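Local atomic coordinates of putative MCP-type signal transduction protein (Campylobacter jejuni subsp. jejuni serotype O:2, PDB entry 4WY9), a protein that serves as the chemotaxis receptor Tlp1, whose periplasmic tandem-PAS sensing domain probably recognises ligands indirectly. Residues Tyr89-Glu92 with Phe97-Gln100; Gln135-Lys140 with Ala169-Asp174. All coordinates share one frame; numbering follows the deposited sequence.

Interaction 1 of 2, residues Tyr89-Glu92 with Phe97-Gln100; sequences YFKE and FNTQ
Lys91 and Asn98 meet where the chain leaves the short helix 88-93 for the loop before strand 104-110. From CB outward, the lysine runs over the amide oxygen of the asparagine: CB of Lys91 comes to 3.3 Å from OD1 of Asn98. CG of Lys91 lies 3.6 Å from that same OD1 of Asn98, and CD follows slightly farther off. Beyond CG the lysine side chain is extended and carries NZ past the asparagine to a hydrogen bond with the carbonyl oxygen of Gly102. The two side chains cross nearly at a right angle; the aliphatic part of the lysine lies against OD1, and the NH2 end of the amide does the bonding. ND2 of Asn98 donates to the backbone O of Lys91 at 2.9 Å, with an N-H...O angle of 162°. It arrives in the carbonyl plane, on a lone pair. The NH2 end thus faces the O of Lys91 and, more weakly, that of Ser94, which supports this flip of the amide. One residue earlier on each segment, the ring of Phe97 turns its edge to the O of Phe90, with CD2 of Phe97 3.8 Å from that oxygen. Both phenylalanine rings also meet Phe104, so the turn packs on strand 104-110 and, through Phe90 on Ile59 and Ile62, on helix 59-70.

Interaction 2 of 2, residues Gln135-Lys140 with Ala169-Asp174; sequences QDILKK and AIPIFD
The first torsion of Ile137, chi1 -73°, sets CG1 beside the backbone N and leaves the CG2 branch anti to that N; chi2 near 168° then stretches CD1 away from the helix. The two methyl groups therefore spread along the strand, CG2 mainly on Pro171, CD1 on Ala169 and also near CD of Pro171. CG2 of Ile137 presses on the proline ring, 3.5 Å from CB of Pro171, and lies 4.0 Å from CD of the same ring. The two side chains cross at roughly a right angle. CD1 of Ile137 goes further back along the strand, to 3.8 Å from CB of Ala169, and it also rests on the Ala169-Ile170 peptide, 3.9 Å from N of Ile170. No hydrogen bond joins the two segments; the contact is apolar and buried, with one isoleucine fitted against the small methyl of Ala169 and the compact ring of Pro171. Those residues both point toward the helix, whereas Ile170 between them points away and packs on Lys39 and Ser42 of the long helix 8-51. Tyr149 of the neighbouring strand 149-150 touches both Ile137 and Pro171 and so borders the same apolar patch. The axes of helix 135-140 and strand 169-173 pass 8.6 Å apart at 40°. An antiparallel sheet with the long N-terminal helix on one face and shorter helices on the other is characteristic of the PAS-like sensor modules of the Cache clan, and this contact joins helix 132-140 to its sheet.

In the fold
From the N terminus the chain runs through the long helix 8-51 and helix 59-70 to strand 78-83 before interaction 1 closes a short loop, with four residues between its segments, on the way into strand 104-110. Interaction 2 follows in series, neither nested in the first nor crossing it. It closes a much longer loop, whose 28 intervening residues include strands 149-150 and 154-156, and brings helix 132-140 against strand 163-173. The centres of the two interactions are about 20 Å apart. Interaction 1 sits beside strand 104-110 and interaction 2 includes strand 163-173, two strands of the same antiparallel sheet, joined through strands 78-83 and 179-188.

Interaction 1 of 2, residues Tyr89-Glu92 with Phe97-Gln100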
ATOM      1  N   TYR A  89       6.317  12.143 -29.646  1.00  9.21           N
ATOM      2  CA  TYR A  89       5.312  13.179 -29.523  1.00  9.24           C
ATOM      3  C   TYR A  89       4.611  13.125 -28.154  1.00  9.67           C
ATOM      4  O   TYR A  89       4.081  14.124 -27.697  1.00 10.25           O
ATOM      5  CB  TYR A  89       4.307  13.135 -30.671  1.00  9.37           C
ATOM      6  CG  TYR A  89       3.101  12.241 -30.489  1.00  7.97           C
ATOM      7  CD1 TYR A  89       1.933  12.733 -29.949  1.00  9.60           C
ATOM      8  CD2 TYR A  89       3.114  10.908 -30.912  1.00  8.19           C
ATOM      9  CE1 TYR A  89       0.805  11.925 -29.817  1.00  8.54           C
ATOM     10  CE2 TYR A  89       1.996  10.101 -30.795  1.00  7.87           C
ATOM     11  CZ  TYR A  89       0.847  10.618 -30.225  1.00  8.50           C
ATOM     12  OH  TYR A  89      -0.283   9.847 -30.096  1.00  8.54           O
ATOM     13  N   PHE A  90       4.610  11.958 -27.517  1.00  8.70           N
ATOM     14  CA  PHE A  90       4.045  11.849 -26.173  1.00  8.91           C
ATOM     15  C   PHE A  90       4.677  12.868 -25.216  1.00  9.54           C
ATOM     16  O   PHE A  90       4.002  13.503 -24.419  1.00  9.71           O
ATOM     17  CB  PHE A  90       4.238  10.448 -25.600  1.00  8.88           C
ATOM     18  CG  PHE A  90       3.241   9.405 -26.050  1.00  8.89           C
ATOM     19  CD1 PHE A  90       2.628   9.449 -27.273  1.00  9.32           C
ATOM     20  CD2 PHE A  90       2.953   8.338 -25.223  1.00  8.46           C
ATOM     21  CE1 PHE A  90       1.751   8.453 -27.643  1.00  9.34           C
ATOM     22  CE2 PHE A  90       2.100   7.354 -25.595  1.00  9.07           C
ATOM     23  CZ  PHE A  90       1.481   7.424 -26.812  1.00  9.89           C
ATOM     24  N   LYS A  91       5.998  12.976 -25.282  1.00 10.37           N
ATOM     25  CA  LYS A  91       6.733  13.837 -24.382  1.00 11.32           C
ATOM     26  C   LYS A  91       6.408  15.303 -24.636  1.00 12.39           C
ATOM     27  O   LYS A  91       6.439  16.139 -23.747  1.00 15.03           O
ATOM     28  CB  LYS A  91       8.249  13.571 -24.502  1.00 11.70           C
ATOM     29  CG  LYS A  91       8.653  12.177 -24.041  1.00 15.27           C
ATOM     30  CD  LYS A  91      10.146  11.936 -24.025  1.00 18.76           C
ATOM     31  CE  LYS A  91      10.511  10.568 -23.418  1.00 18.13           C
ATOM     32  NZ  LYS A  91      11.985  10.396 -23.291  1.00 18.82           N
ATOM     33  N   GLU A  92       6.104  15.625 -25.899  1.00 11.07           N
ATOM     34  CA  GLU A  92       5.814  16.980 -26.293  1.00 13.06           C
ATOM     35  C   GLU A  92       4.388  17.414 -25.939  1.00 12.76           C
ATOM     36  O   GLU A  92       4.040  18.570 -26.046  1.00 16.33           O
ATOM     37  CB  GLU A  92       6.128  17.171 -27.788  1.00 16.58           C
ATOM     38  CG  GLU A  92       7.572  16.794 -28.139  1.00 19.70           C
ATOM     39  CD  GLU A  92       7.945  16.887 -29.626  1.00 23.77           C
ATOM     40  OE1 GLU A  92       7.070  17.129 -30.498  1.00 23.92           O
ATOM     41  OE2 GLU A  92       9.161  16.715 -29.932  1.00 30.96           O
ATOM     42  N   PHE A  97       4.245  15.337 -18.177  1.00  7.52           N
ATOM     43  CA  PHE A  97       4.544  13.940 -18.496  1.00  7.17           C
ATOM     44  C   PHE A  97       6.036  13.633 -18.481  1.00  7.58           C
ATOM     45  O   PHE A  97       6.426  12.492 -18.719  1.00  8.98           O
ATOM     46  CB  PHE A  97       3.983  13.560 -19.857  1.00  8.09           C
ATOM     47  CG  PHE A  97       2.487  13.632 -19.985  1.00  8.96           C
ATOM     48  CD1 PHE A  97       1.657  13.602 -18.863  1.00  9.81           C
ATOM     49  CD2 PHE A  97       1.897  13.700 -21.229  1.00 10.29           C
ATOM     50  CE1 PHE A  97       0.299  13.645 -19.002  1.00 11.77           C
ATOM     51  CE2 PHE A  97       0.540  13.735 -21.394  1.00 12.35           C
ATOM     52  CZ  PHE A  97      -0.285  13.723 -20.271  1.00 12.61           C
ATOM     53  N   ASN A  98       6.877  14.639 -18.250  1.00  7.52           N
ATOM     54  CA  ASN A  98       8.306  14.453 -18.334  1.00  8.49           C
ATOM     55  C   ASN A  98       8.967  14.615 -16.962  1.00  7.89           C
ATOM     56  O   ASN A  98       8.783  15.648 -16.332  1.00  9.99           O
ATOM     57  CB  ASN A  98       8.935  15.471 -19.293  1.00 11.93           C
ATOM     58  CG  ASN A  98       8.491  15.250 -20.706  1.00 16.89           C
ATOM     59  OD1 ASN A  98       9.237  14.600 -21.501  1.00 23.16           O
ATOM     60  ND2 ASN A  98       7.399  15.777 -21.046  1.00 17.38           N
ATOM     61  N   THR A  99       9.710  13.598 -16.548  1.00  7.80           N
ATOM     62  CA  THR A  99      10.459  13.694 -15.315  1.00  8.12           C
ATOM     63  C   THR A  99      11.702  14.553 -15.536  1.00 10.59           C
ATOM     64  O   THR A  99      12.021  14.913 -16.671  1.00 11.21           O
ATOM     65  CB  THR A  99      10.860  12.323 -14.775  1.00  8.64           C
ATOM     66  OG1 THR A  99      11.925  11.797 -15.603  1.00  8.92           O
ATOM     67  CG2 THR A  99       9.685  11.364 -14.738  1.00  9.25           C
ATOM     68  N   GLN A 100      12.432  14.805 -14.476  1.00 11.61           N
ATOM     69  CA  GLN A 100      13.639  15.623 -14.573  1.00 13.61           C
ATOM     70  C   GLN A 100      14.682  14.979 -15.486  1.00 11.94           C
ATOM     71  O   GLN A 100      15.482  15.675 -16.094  1.00 14.58           O
ATOM     72  CB  GLN A 100      14.251  15.878 -13.201  1.00 17.14           C
ATOM     73  CG  GLN A 100      13.377  16.728 -12.323  1.00 25.76           C
ATOM     74  CD  GLN A 100      13.777  18.188 -12.360  1.00 37.79           C
ATOM     75  OE1 GLN A 100      14.967  18.567 -12.557  1.00 40.72           O
ATOM     76  NE2 GLN A 100      12.801  19.047 -12.135  1.00 45.92           N
TER

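Interaction 2 of 2, residues Gln135-Lys140 with Ala169-Asp174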
ATOM      1  N   GLN A 135      11.158  -1.056 -10.684  1.00  8.93           N
ATOM      2  CA  GLN A 135      12.412  -1.670 -11.026  1.00 10.20           C
ATOM      3  C   GLN A 135      12.313  -3.184 -11.071  1.00 10.05           C
ATOM      4  O   GLN A 135      12.899  -3.835 -11.950  1.00 11.11           O
ATOM      5  CB  GLN A 135      13.498  -1.187 -10.115  1.00 13.53           C
ATOM      6  CG  GLN A 135      13.785   0.307 -10.357  1.00 18.73           C
ATOM      7  CD  GLN A 135      14.141   0.648 -11.875  1.00 22.85           C
ATOM      8  OE1 GLN A 135      15.019   0.003 -12.502  1.00 27.23           O
ATOM      9  NE2 GLN A 135      13.443   1.627 -12.470  1.00 22.61           N
ATOM     10  N   ASP A 136      11.579  -3.759 -10.132  1.00  9.71           N
ATOM     11  CA  ASP A 136      11.370  -5.204 -10.134  1.00  9.31           C
ATOM     12  C   ASP A 136      10.630  -5.665 -11.381  1.00  9.59           C
ATOM     13  O   ASP A 136      10.949  -6.705 -11.942  1.00 11.65           O
ATOM     14  CB  ASP A 136      10.617  -5.637  -8.895  1.00 11.36           C
ATOM     15  CG  ASP A 136      11.435  -5.557  -7.636  1.00 15.29           C
ATOM     16  OD1 ASP A 136      12.685  -5.429  -7.724  1.00 17.39           O
ATOM     17  OD2 ASP A 136      10.833  -5.627  -6.551  1.00 18.83           O
ATOM     18  N   ILE A 137       9.617  -4.919 -11.798  1.00  8.56           N
ATOM     19  CA  ILE A 137       8.883  -5.270 -13.012  1.00  8.79           C
ATOM     20  C   ILE A 137       9.826  -5.234 -14.223  1.00 10.17           C
ATOM     21  O   ILE A 137       9.838  -6.172 -15.028  1.00 10.70           O
ATOM     22  CB  ILE A 137       7.683  -4.329 -13.217  1.00  7.96           C
ATOM     23  CG1 ILE A 137       6.591  -4.661 -12.221  1.00  8.27           C
ATOM     24  CG2 ILE A 137       7.128  -4.455 -14.633  1.00  9.57           C
ATOM     25  CD1 ILE A 137       5.473  -3.677 -12.104  1.00  8.76           C
ATOM     26  N   LEU A 138      10.574  -4.151 -14.377  1.00  9.42           N
ATOM     27  CA  LEU A 138      11.454  -4.015 -15.547  1.00 11.00           C
ATOM     28  C   LEU A 138      12.438  -5.169 -15.603  1.00 13.74           C
ATOM     29  O   LEU A 138      12.753  -5.668 -16.693  1.00 17.25           O
ATOM     30  CB  LEU A 138      12.207  -2.686 -15.515  1.00 11.75           C
ATOM     31  CG  LEU A 138      11.354  -1.434 -15.607  1.00 19.08           C
ATOM     32  CD1 LEU A 138      12.159  -0.207 -15.762  1.00 19.41           C
ATOM     33  CD2 LEU A 138      10.276  -1.483 -16.653  1.00 23.02           C
ATOM     34  N   LYS A 139      12.933  -5.600 -14.441  1.00 13.26           N
ATOM     35  CA  LYS A 139      13.940  -6.658 -14.387  1.00 17.07           C
ATOM     36  C   LYS A 139      13.355  -8.064 -14.539  1.00 15.37           C
ATOM     37  O   LYS A 139      14.006  -8.927 -15.134  1.00 18.13           O
ATOM     38  CB  LYS A 139      14.727  -6.533 -13.052  1.00 20.83           C
ATOM     39  CG  LYS A 139      15.757  -7.634 -12.792  1.00 29.97           C
ATOM     40  CD  LYS A 139      16.976  -7.416 -13.642  1.00 39.36           C
ATOM     41  CE  LYS A 139      17.977  -8.572 -13.534  1.00 40.38           C
ATOM     42  NZ  LYS A 139      17.381  -9.839 -14.071  1.00 48.67           N
ATOM     43  N   LYS A 140      12.170  -8.315 -13.960  1.00 12.95           N
ATOM     44  CA  LYS A 140      11.690  -9.674 -13.767  1.00 13.65           C
ATOM     45  C   LYS A 140      10.401 -10.047 -14.479  1.00 11.44           C
ATOM     46  O   LYS A 140      10.115 -11.231 -14.659  1.00 13.53           O
ATOM     47  CB  LYS A 140      11.481  -9.947 -12.263  1.00 16.04           C
ATOM     48  CG  LYS A 140      12.670  -9.612 -11.409  1.00 19.84           C
ATOM     49  CD  LYS A 140      12.522 -10.090 -10.012  1.00 26.98           C
ATOM     50  CE  LYS A 140      11.362  -9.532  -9.287  1.00 29.81           C
ATOM     51  NZ  LYS A 140      11.444  -9.961  -7.844  1.00 35.81           N
ATOM     52  N   ALA A 169       1.594  -2.217  -8.632  1.00  6.41           N
ATOM     53  CA  ALA A 169       1.921  -1.991 -10.041  1.00  6.82           C
ATOM     54  C   ALA A 169       1.933  -3.254 -10.865  1.00  6.29           C
ATOM     55  O   ALA A 169       2.177  -4.359 -10.354  1.00  6.79           O
ATOM     56  CB  ALA A 169       3.278  -1.280 -10.142  1.00  9.69           C
ATOM     57  N   ILE A 170       1.659  -3.096 -12.159  1.00  6.11           N
ATOM     58  CA  ILE A 170       1.572  -4.209 -13.103  1.00  6.71           C
ATOM     59  C   ILE A 170       2.248  -3.809 -14.413  1.00  6.42           C
ATOM     60  O   ILE A 170       2.077  -2.668 -14.878  1.00  6.93           O
ATOM     61  CB  ILE A 170       0.103  -4.601 -13.361  1.00  7.27           C
ATOM     62  CG1 ILE A 170      -0.610  -4.941 -12.052  1.00  8.42           C
ATOM     63  CG2 ILE A 170      -0.030  -5.742 -14.338  1.00  8.32           C
ATOM     64  CD1 ILE A 170      -2.076  -5.247 -12.222  1.00  9.10           C
ATOM     65  N   PRO A 171       3.020  -4.720 -15.034  1.00  6.81           N
ATOM     66  CA  PRO A 171       3.618  -4.449 -16.367  1.00  7.24           C
ATOM     67  C   PRO A 171       2.587  -4.336 -17.462  1.00  6.78           C
ATOM     68  O   PRO A 171       1.514  -4.939 -17.374  1.00  7.81           O
ATOM     69  CB  PRO A 171       4.500  -5.664 -16.611  1.00  8.69           C
ATOM     70  CG  PRO A 171       3.875  -6.746 -15.784  1.00  8.85           C
ATOM     71  CD  PRO A 171       3.406  -6.038 -14.536  1.00  7.89           C
ATOM     72  N   ILE A 172       2.945  -3.554 -18.480  0.55  5.99           N
ATOM     73  CA  ILE A 172       2.287  -3.457 -19.790  0.55  5.74           C
ATOM     74  C   ILE A 172       3.193  -4.114 -20.810  0.55  6.57           C
ATOM     75  O   ILE A 172       4.408  -3.940 -20.742  0.55  6.63           O
ATOM     76  CB  ILE A 172       2.004  -1.983 -20.163  0.55  6.93           C
ATOM     77  CG1 ILE A 172       1.234  -1.276 -19.044  0.55  8.50           C
ATOM     78  CG2 ILE A 172       1.235  -1.913 -21.479  0.55  6.82           C
ATOM     79  CD1 ILE A 172      -0.079  -1.935 -18.713  0.55  9.25           C
ATOM     80  N   PHE A 173       2.608  -4.867 -21.750  1.00  7.27           N
ATOM     81  CA  PHE A 173       3.404  -5.551 -22.767  1.00  7.93           C
ATOM     82  C   PHE A 173       3.006  -5.185 -24.189  1.00  8.64           C
ATOM     83  O   PHE A 173       1.835  -4.828 -24.433  1.00  9.87           O
ATOM     84  CB  PHE A 173       3.256  -7.077 -22.616  1.00  8.89           C
ATOM     85  CG  PHE A 173       3.696  -7.621 -21.276  1.00  9.82           C
ATOM     86  CD1 PHE A 173       2.791  -7.727 -20.230  1.00 10.26           C
ATOM     87  CD2 PHE A 173       4.975  -8.076 -21.065  1.00  9.72           C
ATOM     88  CE1 PHE A 173       3.177  -8.240 -19.002  1.00  9.72           C
ATOM     89  CE2 PHE A 173       5.371  -8.563 -19.830  1.00 10.88           C
ATOM     90  CZ  PHE A 173       4.474  -8.668 -18.819  1.00 10.18           C
ATOM     91  N   ASP A 174       3.946  -5.342 -25.109  1.00  9.91           N
ATOM     92  CA  ASP A 174       3.636  -5.215 -26.528  1.00 12.08           C
ATOM     93  C   ASP A 174       3.528  -6.610 -27.182  1.00 12.05           C
ATOM     94  O   ASP A 174       3.577  -7.615 -26.509  1.00 12.51           O
ATOM     95  CB  ASP A 174       4.652  -4.335 -27.208  1.00 14.41           C
ATOM     96  CG  ASP A 174       6.070  -4.893 -27.214  1.00 14.66           C
ATOM     97  OD1 ASP A 174       6.268  -6.084 -26.926  1.00 14.69           O
ATOM     98  OD2 ASP A 174       7.004  -4.161 -27.631  1.00 18.67           O
TER